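Local structure of type IV pilus biogenesis factor PilY1 (Pseudomonas aeruginosa, 3HX6) at residues A[255-260]-A[332-337]. The protein primes type IV pilus assembly, apparently regulates pilus retraction in twitching motility through calcium binding and release, and serves in adhesion to host cells. The protein carries 3 engineered substitutions. Sequence-based numbering, arbitrary orientation.
Sequences RLADNN and PSLVRH. With CA (calcium ion), chain C.
The guanidinium of Arg255 meets Pro332 O at its edge: the oxygen lies near the guanidinium plane, 2.7 Å from NE, and the N-H...O angle of 157° identifies a nearly straight hydrogen bond. Ser333 OG approaches the same group obliquely, 4.3 Å from NH2, and is joined to it through a water that accepts from NH2 (2.9 Å from that nitrogen) and hydrogen-bonds to Ser333 OG. The route of the arginine chain explains the edge-on contact. CG stands anti to the backbone N (chi1 174°) and runs alongside the carbonyl, 3.3 Å from Pro332 O, and bends at chi2 and chi3 then turn NE back to that oxygen. Beside this polar end, the proline ring packs its CD against Arg255 CB at 3.7 Å. The strand axes, 7.8 Å apart at closest approach and inclined by 31°, are too far apart for sheet pairing; strands 251-257 and 333-336 are instead edge strands of successive sheets in the beta-propeller of this C-terminal domain, running roughly parallel. Between them Leu334 CD1 presses on Ala257 CB at 3.5 Å, tighter than usual for two carbons, and Leu334 also touches Tyr269 of strand 267-272. Past the strand end, Asp258 OD1 and Asn260 OD1 bind the calcium ion, whose shell is completed by a water, Asp262, Asp266 and the backbone O of Val264, while another water links Asn259 O to Arg336 NH1.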
# COMPACT_ATOMS: atom_id res chain seq x y z
N ARG A 255 -20.67 12.48 10.40
CA ARG A 255 -19.90 12.18 9.22
C ARG A 255 -19.90 13.49 8.43
O ARG A 255 -20.95 14.00 8.06
CB ARG A 255 -20.55 11.08 8.37
CG ARG A 255 -19.85 10.83 7.03
CD ARG A 255 -18.44 10.26 7.21
NE ARG A 255 -18.47 9.01 7.96
CZ ARG A 255 -17.40 8.29 8.30
NH1 ARG A 255 -16.19 8.70 7.95
NH2 ARG A 255 -17.55 7.18 9.00
N LEU A 256 -18.72 14.05 8.20
CA LEU A 256 -18.64 15.29 7.45
C LEU A 256 -18.60 15.01 5.96
O LEU A 256 -18.05 14.00 5.52
CB LEU A 256 -17.41 16.09 7.89
CG LEU A 256 -17.70 17.10 9.01
CD1 LEU A 256 -18.44 16.44 10.16
CD2 LEU A 256 -16.40 17.71 9.46
N ALA A 257 -19.21 15.90 5.18
CA ALA A 257 -19.24 15.76 3.73
C ALA A 257 -18.57 16.96 3.08
O ALA A 257 -18.81 18.10 3.47
CB ALA A 257 -20.68 15.64 3.24
N ASP A 258 -17.75 16.67 2.08
CA ASP A 258 -17.02 17.68 1.32
C ASP A 258 -17.41 17.40 -0.13
O ASP A 258 -16.82 16.55 -0.79
CB ASP A 258 -15.51 17.49 1.52
CG ASP A 258 -14.68 18.32 0.56
OD1 ASP A 258 -15.23 19.23 -0.08
OD2 ASP A 258 -13.47 18.05 0.45
N ASN A 259 -18.40 18.13 -0.63
CA ASN A 259 -18.89 17.88 -1.98
C ASN A 259 -18.25 18.57 -3.17
O ASN A 259 -18.81 18.56 -4.26
CB ASN A 259 -20.41 18.09 -1.99
CG ASN A 259 -21.13 17.12 -1.08
OD1 ASN A 259 -20.53 16.16 -0.60
ND2 ASN A 259 -22.41 17.36 -0.83
N ASN A 260 -17.08 19.16 -2.97
CA ASN A 260 -16.37 19.80 -4.08
C ASN A 260 -14.89 19.46 -3.96
O ASN A 260 -14.03 20.15 -4.49
CB ASN A 260 -16.60 21.32 -4.08
CG ASN A 260 -16.00 22.00 -2.86
OD1 ASN A 260 -16.13 21.52 -1.74
ND2 ASN A 260 -15.36 23.14 -3.08
N PRO A 332 -22.73 7.99 9.98
CA PRO A 332 -23.28 7.60 8.68
C PRO A 332 -22.10 7.53 7.71
O PRO A 332 -20.99 7.96 8.05
CB PRO A 332 -24.20 8.77 8.32
CG PRO A 332 -24.48 9.44 9.63
CD PRO A 332 -23.17 9.35 10.34
N SER A 333 -22.34 6.97 6.53
CA SER A 333 -21.34 6.88 5.47
C SER A 333 -22.07 7.43 4.26
O SER A 333 -23.29 7.28 4.16
CB SER A 333 -20.91 5.43 5.21
OG SER A 333 -19.94 5.03 6.15
N LEU A 334 -21.35 8.07 3.35
CA LEU A 334 -21.98 8.66 2.18
C LEU A 334 -21.44 8.10 0.87
O LEU A 334 -20.23 7.94 0.72
CB LEU A 334 -21.78 10.18 2.19
CG LEU A 334 -22.22 10.91 3.46
CD1 LEU A 334 -21.77 12.36 3.41
CD2 LEU A 334 -23.73 10.82 3.61
N VAL A 335 -22.34 7.81 -0.06
CA VAL A 335 -21.94 7.30 -1.37
C VAL A 335 -22.72 8.10 -2.42
O VAL A 335 -23.93 8.28 -2.29
CB VAL A 335 -22.28 5.79 -1.53
CG1 VAL A 335 -21.80 5.29 -2.88
CG2 VAL A 335 -21.61 4.98 -0.42
N ARG A 336 -22.02 8.60 -3.44
CA ARG A 336 -22.70 9.36 -4.48
C ARG A 336 -23.77 8.49 -5.13
O ARG A 336 -23.53 7.33 -5.46
CB ARG A 336 -21.70 9.82 -5.55
CG ARG A 336 -22.29 10.87 -6.50
CD ARG A 336 -21.38 11.14 -7.70
NE ARG A 336 -20.13 11.80 -7.35
CZ ARG A 336 -20.03 13.09 -7.03
NH1 ARG A 336 -21.10 13.87 -7.02
NH2 ARG A 336 -18.84 13.60 -6.74
N HIS A 337 -24.96 9.05 -5.31
CA HIS A 337 -26.04 8.29 -5.93
C HIS A 337 -25.64 7.89 -7.36
O HIS A 337 -24.90 8.61 -8.03
CB HIS A 337 -27.31 9.14 -5.94
CG HIS A 337 -28.54 8.38 -6.32
ND1 HIS A 337 -28.88 8.12 -7.63
CD2 HIS A 337 -29.50 7.82 -5.55
CE1 HIS A 337 -30.01 7.43 -7.65
NE2 HIS A 337 -30.40 7.23 -6.41
CA CA C . -16.00 21.66 0.39
O HOH W 1 -19.74 5.34 8.95
O HOH W 2 -20.48 16.03 -4.83
O HOH W 3 -15.69 24.03 0.25